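Local coordinates for protein periplasmic beta-glucosidase (PDB 6R5T) that probably hydrolyses terminal, non-reducing beta-D-glucosyl residues, releasing beta-D-glucose, as a periplasmic family 3 glycoside hydrolase, at residues V641-S646 with G651-Q656; L94-D99 with G362-K367. The protein carries 1 engineered substitution. All blocks are in the same frame, centred on the assembly; numbering follows the deposited sequence. Where two conformers were deposited one is given.

Contact 1 (V641-S646 with G651-Q656)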
loop_
_atom_site.group_PDB
_atom_site.type_symbol
_atom_site.label_atom_id
_atom_site.label_comp_id
_atom_site.label_asym_id
_atom_site.label_seq_id
_atom_site.Cartn_x
_atom_site.Cartn_y
_atom_site.Cartn_z
ATOM N N VAL A 641 -21.254 30.964 -5.444
ATOM C CA VAL A 641 -20.351 31.650 -4.519
ATOM C C VAL A 641 -19.729 32.825 -5.274
ATOM O O VAL A 641 -19.531 32.703 -6.493
ATOM C CB VAL A 641 -19.322 30.649 -3.985
ATOM C CG1 VAL A 641 -18.325 30.218 -5.065
ATOM C CG2 VAL A 641 -18.678 31.143 -2.743
ATOM N N THR A 642 -19.442 33.897 -4.562
ATOM C CA THR A 642 -18.707 35.038 -5.147
ATOM C C THR A 642 -17.264 34.958 -4.679
ATOM O O THR A 642 -17.024 34.976 -3.451
ATOM C CB THR A 642 -19.361 36.385 -4.832
ATOM O OG1 THR A 642 -20.666 36.264 -5.408
ATOM C CG2 THR A 642 -18.638 37.556 -5.464
ATOM N N LEU A 643 -16.348 34.998 -5.638
ATOM C CA LEU A 643 -14.898 35.092 -5.369
ATOM C C LEU A 643 -14.461 36.544 -5.495
ATOM O O LEU A 643 -14.799 37.163 -6.530
ATOM C CB LEU A 643 -14.161 34.223 -6.373
ATOM C CG LEU A 643 -12.641 34.289 -6.306
ATOM C CD1 LEU A 643 -12.096 33.615 -5.058
ATOM C CD2 LEU A 643 -12.020 33.696 -7.564
ATOM N N SER A 644 -13.667 37.023 -4.554
ATOM C CA SER A 644 -13.098 38.398 -4.584
ATOM C C SER A 644 -11.585 38.358 -4.401
ATOM O O SER A 644 -11.079 37.530 -3.620
ATOM C CB SER A 644 -13.725 39.260 -3.504
ATOM O OG SER A 644 -15.127 39.196 -3.585
ATOM N N ASN A 645 -10.877 39.232 -5.081
ATOM C CA ASN A 645 -9.454 39.466 -4.830
ATOM C C ASN A 645 -9.399 40.566 -3.779
ATOM O O ASN A 645 -9.745 41.734 -4.087
ATOM C CB ASN A 645 -8.739 39.842 -6.126
ATOM C CG ASN A 645 -7.254 40.043 -5.984
ATOM O OD1 ASN A 645 -6.767 40.294 -4.879
ATOM N ND2 ASN A 645 -6.527 39.991 -7.088
ATOM N N SER A 646 -9.048 40.189 -2.561
ATOM C CA SER A 646 -9.066 41.126 -1.420
ATOM C C SER A 646 -7.650 41.618 -1.089
ATOM O O SER A 646 -7.472 42.219 0.001
ATOM C CB SER A 646 -9.760 40.462 -0.244
ATOM O OG SER A 646 -9.148 39.235 0.067
ATOM N N GLY A 651 -4.254 38.368 -9.704
ATOM C CA GLY A 651 -3.840 36.957 -9.723
ATOM C C GLY A 651 -5.023 36.050 -9.901
ATOM O O GLY A 651 -6.186 36.459 -9.688
ATOM N N ALA A 652 -4.706 34.796 -10.182
ATOM C CA ALA A 652 -5.728 33.758 -10.308
ATOM C C ALA A 652 -5.676 32.827 -9.090
ATOM O O ALA A 652 -4.623 32.682 -8.430
ATOM C CB ALA A 652 -5.532 33.010 -11.600
ATOM N N THR A 653 -6.830 32.223 -8.859
ATOM C CA THR A 653 -6.967 31.083 -7.934
ATOM C C THR A 653 -7.983 30.124 -8.537
ATOM O O THR A 653 -8.497 30.346 -9.658
ATOM C CB THR A 653 -7.341 31.535 -6.524
ATOM O OG1 THR A 653 -7.284 30.391 -5.659
ATOM C CG2 THR A 653 -8.735 32.101 -6.436
ATOM N N VAL A 654 -8.162 29.002 -7.869
ATOM C CA VAL A 654 -9.049 27.937 -8.387
ATOM C C VAL A 654 -10.102 27.668 -7.313
ATOM O O VAL A 654 -9.733 27.190 -6.189
ATOM C CB VAL A 654 -8.286 26.657 -8.718
ATOM C CG1 VAL A 654 -9.242 25.617 -9.309
ATOM C CG2 VAL A 654 -7.095 26.948 -9.651
ATOM N N VAL A 655 -11.357 27.923 -7.635
ATOM C CA VAL A 655 -12.488 27.609 -6.743
ATOM C C VAL A 655 -12.882 26.167 -6.984
ATOM O O VAL A 655 -13.106 25.781 -8.161
ATOM C CB VAL A 655 -13.669 28.550 -6.963
ATOM C CG1 VAL A 655 -14.777 28.225 -5.982
ATOM C CG2 VAL A 655 -13.232 29.996 -6.798
ATOM N N GLN A 656 -12.870 25.373 -5.924
ATOM C CA GLN A 656 -13.083 23.918 -6.034
ATOM C C GLN A 656 -14.418 23.542 -5.389
ATOM O O GLN A 656 -14.705 24.050 -4.310
ATOM C CB GLN A 656 -11.932 23.187 -5.336
ATOM C CG GLN A 656 -10.606 23.551 -5.988
ATOM C CD GLN A 656 -9.432 23.507 -5.039
ATOM O OE1 GLN A 656 -9.286 22.545 -4.263
ATOM N NE2 GLN A 656 -8.535 24.487 -5.155
#

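Contact 2 (L94-D99 with G362-K367)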
loop_
_atom_site.group_PDB
_atom_site.type_symbol
_atom_site.label_atom_id
_atom_site.label_comp_id
_atom_site.label_asym_id
_atom_site.label_seq_id
_atom_site.Cartn_x
_atom_site.Cartn_y
_atom_site.Cartn_z
ATOM N N LEU A 94 1.423 20.392 -15.585
ATOM C CA LEU A 94 0.310 20.872 -16.415
ATOM C C LEU A 94 -0.993 20.768 -15.643
ATOM O O LEU A 94 -1.849 21.650 -15.763
ATOM C CB LEU A 94 0.200 20.043 -17.701
ATOM C CG LEU A 94 1.370 20.134 -18.662
ATOM C CD1 LEU A 94 1.249 19.134 -19.814
ATOM C CD2 LEU A 94 1.437 21.558 -19.225
ATOM N N ALA A 95 -1.213 19.676 -14.907
ATOM C CA ALA A 95 -2.447 19.498 -14.146
ATOM C C ALA A 95 -2.573 20.612 -13.114
ATOM O O ALA A 95 -3.688 21.025 -12.841
ATOM C CB ALA A 95 -2.465 18.130 -13.484
ATOM N N ALA A 96 -1.468 21.066 -12.548
ATOM C CA ALA A 96 -1.485 22.075 -11.489
ATOM C C ALA A 96 -1.967 23.411 -12.036
ATOM O O ALA A 96 -2.241 24.319 -11.216
ATOM C CB ALA A 96 -0.127 22.210 -10.831
ATOM N N SER A 97 -2.045 23.566 -13.355
ATOM C CA SER A 97 -2.683 24.765 -13.948
ATOM C C SER A 97 -4.190 24.812 -13.642
ATOM O O SER A 97 -4.766 25.895 -13.767
ATOM C CB SER A 97 -2.440 24.854 -15.425
ATOM O OG SER A 97 -3.286 23.935 -16.149
ATOM N N TRP A 98 -4.828 23.660 -13.443
ATOM C CA TRP A 98 -6.302 23.596 -13.262
ATOM C C TRP A 98 -7.019 24.344 -14.396
ATOM O O TRP A 98 -8.080 24.966 -14.168
ATOM C CB TRP A 98 -6.725 24.139 -11.894
ATOM C CG TRP A 98 -6.367 23.236 -10.757
ATOM C CD1 TRP A 98 -5.145 23.054 -10.200
ATOM C CD2 TRP A 98 -7.250 22.377 -10.056
ATOM N NE1 TRP A 98 -5.203 22.145 -9.176
ATOM C CE2 TRP A 98 -6.507 21.740 -9.031
ATOM C CE3 TRP A 98 -8.622 22.114 -10.145
ATOM C CZ2 TRP A 98 -7.075 20.844 -8.149
ATOM C CZ3 TRP A 98 -9.187 21.270 -9.235
ATOM C CH2 TRP A 98 -8.426 20.615 -8.265
ATOM N N ASP A 99 -6.512 24.232 -15.613
ATOM C CA ASP A 99 -7.055 25.042 -16.726
ATOM C C ASP A 99 -7.031 24.159 -17.958
ATOM O O ASP A 99 -6.007 23.974 -18.559
ATOM C CB ASP A 99 -6.268 26.338 -16.884
ATOM C CG ASP A 99 -6.926 27.222 -17.932
ATOM O OD1 ASP A 99 -7.788 26.716 -18.665
ATOM O OD2 ASP A 99 -6.618 28.392 -17.933
ATOM N N GLY A 362 1.614 26.420 -14.038
ATOM C CA GLY A 362 1.780 25.175 -13.264
ATOM C C GLY A 362 2.555 25.401 -11.969
ATOM O O GLY A 362 2.580 24.487 -11.104
ATOM N N LEU A 363 3.221 26.544 -11.834
ATOM C CA LEU A 363 4.113 26.747 -10.672
ATOM C C LEU A 363 3.279 26.958 -9.412
ATOM O O LEU A 363 2.250 27.686 -9.472
ATOM C CB LEU A 363 5.018 27.955 -10.917
ATOM C CG LEU A 363 5.835 27.874 -12.202
ATOM C CD1 LEU A 363 6.669 29.136 -12.330
ATOM C CD2 LEU A 363 6.697 26.647 -12.297
ATOM N N VAL A 364 3.655 26.288 -8.322
ATOM C CA VAL A 364 2.823 26.289 -7.096
ATOM C C VAL A 364 3.602 26.961 -5.989
ATOM O O VAL A 364 4.694 26.469 -5.578
ATOM C CB VAL A 364 2.348 24.868 -6.679
ATOM C CG1 VAL A 364 1.462 24.964 -5.458
ATOM C CG2 VAL A 364 1.618 24.151 -7.789
ATOM N N LEU A 365 3.061 28.042 -5.463
ATOM C CA LEU A 365 3.688 28.680 -4.287
ATOM C C LEU A 365 3.256 27.917 -3.050
ATOM O O LEU A 365 2.054 27.872 -2.715
ATOM C CB LEU A 365 3.256 30.155 -4.245
ATOM C CG LEU A 365 3.890 30.956 -3.116
ATOM C CD1 LEU A 365 5.404 31.019 -3.250
ATOM C CD2 LEU A 365 3.307 32.364 -3.103
ATOM N N LEU A 366 4.190 27.294 -2.359
ATOM C CA LEU A 366 3.880 26.478 -1.179
ATOM C C LEU A 366 4.074 27.262 0.125
ATOM O O LEU A 366 3.466 26.867 1.122
ATOM C CB LEU A 366 4.752 25.231 -1.192
ATOM C CG LEU A 366 4.424 24.211 -2.297
ATOM C CD1 LEU A 366 5.367 23.059 -2.249
ATOM C CD2 LEU A 366 3.005 23.725 -2.147
ATOM N N LYS A 367 4.943 28.263 0.134
ATOM C CA LYS A 367 5.244 29.036 1.365
ATOM C C LYS A 367 5.807 30.383 0.943
ATOM O O LYS A 367 6.537 30.445 -0.022
ATOM C CB LYS A 367 6.252 28.339 2.263
ATOM C CG LYS A 367 6.538 29.055 3.581
ATOM C CD LYS A 367 7.534 28.373 4.474
ATOM C CE LYS A 367 7.688 29.166 5.773
ATOM N NZ LYS A 367 8.703 28.588 6.678
#

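Contact 1 (V641-S646 with G651-Q656)
Apolar packing carries most of this contact, with Leu643 and Val655 at its centre. Leu643 extends from its strand with CG anti to the backbone N (chi1 175°), which puts both methyls over the facing strand. CD2 lies 3.8 Å from Thr653 CG2 and 4.0 Å from Val655 CG2, while CD1 reaches the same two methyls at slightly longer range. Leu643 and Val655 lie alongside one another, each pointing toward the other's strand, whereas Thr653 runs at a slant to the leucine. Thr653 offers its methyl because OG1 stands anti to the backbone N (chi1 -173°), which turns CG2, not the hydroxyl, to Leu643. Val655 uses its two branches separately: CG2 serves Leu643, and CG1 meets Val641 CG1 at 4.2 Å. Leu621, Val679 and Ile689 add further apolar side chains around Leu643.

The polar member is Asn645. Its ND2 comes to 3.8 Å from Gly651 N, a van der Waals approach; the amide is instead held by the turn and its surroundings. ND2 bonds to Arg649 O and Leu681 O, and OD1 to Thr617 OG1 and Gly647 N, four bonds that fix the rotation of this buried group.

The axes of the two strand segments approach to 9.0 Å, their N-to-C directions 149° apart, and backbone hydrogen bonds tie 641-644 to strands 619-626 and 686-694 instead. Consecutive strands thus cross from one sheet to the other through a short turn and pack face to face, the arrangement of the beta-sandwich in the fibronectin type III-like domain.

Contact 2 (L94-D99 with G362-K367)
Ala96, whose methyl meets Gly362 across the contact, sets its carbonyl oxygen at the edge of the Trp98 indole and in the plane of the ring. Ala96 O lies 3.3 Å from Trp98 CD1. Two further rings meet the indole, Phe676 edge-to-face and Phe610 with planes at about 65°. The indole NE1 is bonded to Lys562 O, which helps to fix the rotation of the ring.

The contact itself is small and built around one methyl group. Ala96 CB rests 3.5 Å from Gly362 O, a carbonyl whose hydrogen bond comes from Trp539 NE1, and 4.0 Å from Val364 CG2. With CG1 of Val364 anti to the backbone N (chi1 -178°), CG2 sits beside that nitrogen and faces the alanine. The backbones also come close here, Ser97 N lying 4.2 Å from Gly362 CA.

Behind Ala96, a type I beta turn runs from Ala95 to Trp98. Leu94 O is gripped twice by Ser97, through N and through OG at 2.7 Å, the hydroxyl donating almost straight on with a C=O...O angle of 168°. Trp98 leaves the helical path with positive phi, and Asp99 then acts as N-cap of helix 100-116 through OD1 to Glu101 N.

Helix 91-95 belongs to the barrel domain of this family 3 hydrolase, while strand 364-368 edges the mixed sheet of the next domain and carries a classic beta bulge at Leu366 and Lys367, opposite Ile535. The arrangement is an interdomain contact between a helix-to-helix turn and the start of an edge strand.

Overall arrangement
Both contacts are buried, yet they differ in kind. Contact 1 is the interior of a single domain, where apolar side chains from two sheets pack together; contact 2 is a seam between domains, smaller in area and partly made of backbone, with residues far apart in sequence. They share no strand or helix, but their centres lie about 15 Å apart and they touch: Val654 CG2 packs at 3.6 Å on Trp98 CB, and Gln656 CG lies 4.2 Å from Trp98 CZ3. Strand 651-660 thus packs into the sandwich on one face and against the barrel domain on the other, so that residues of all three domains gather around Trp98.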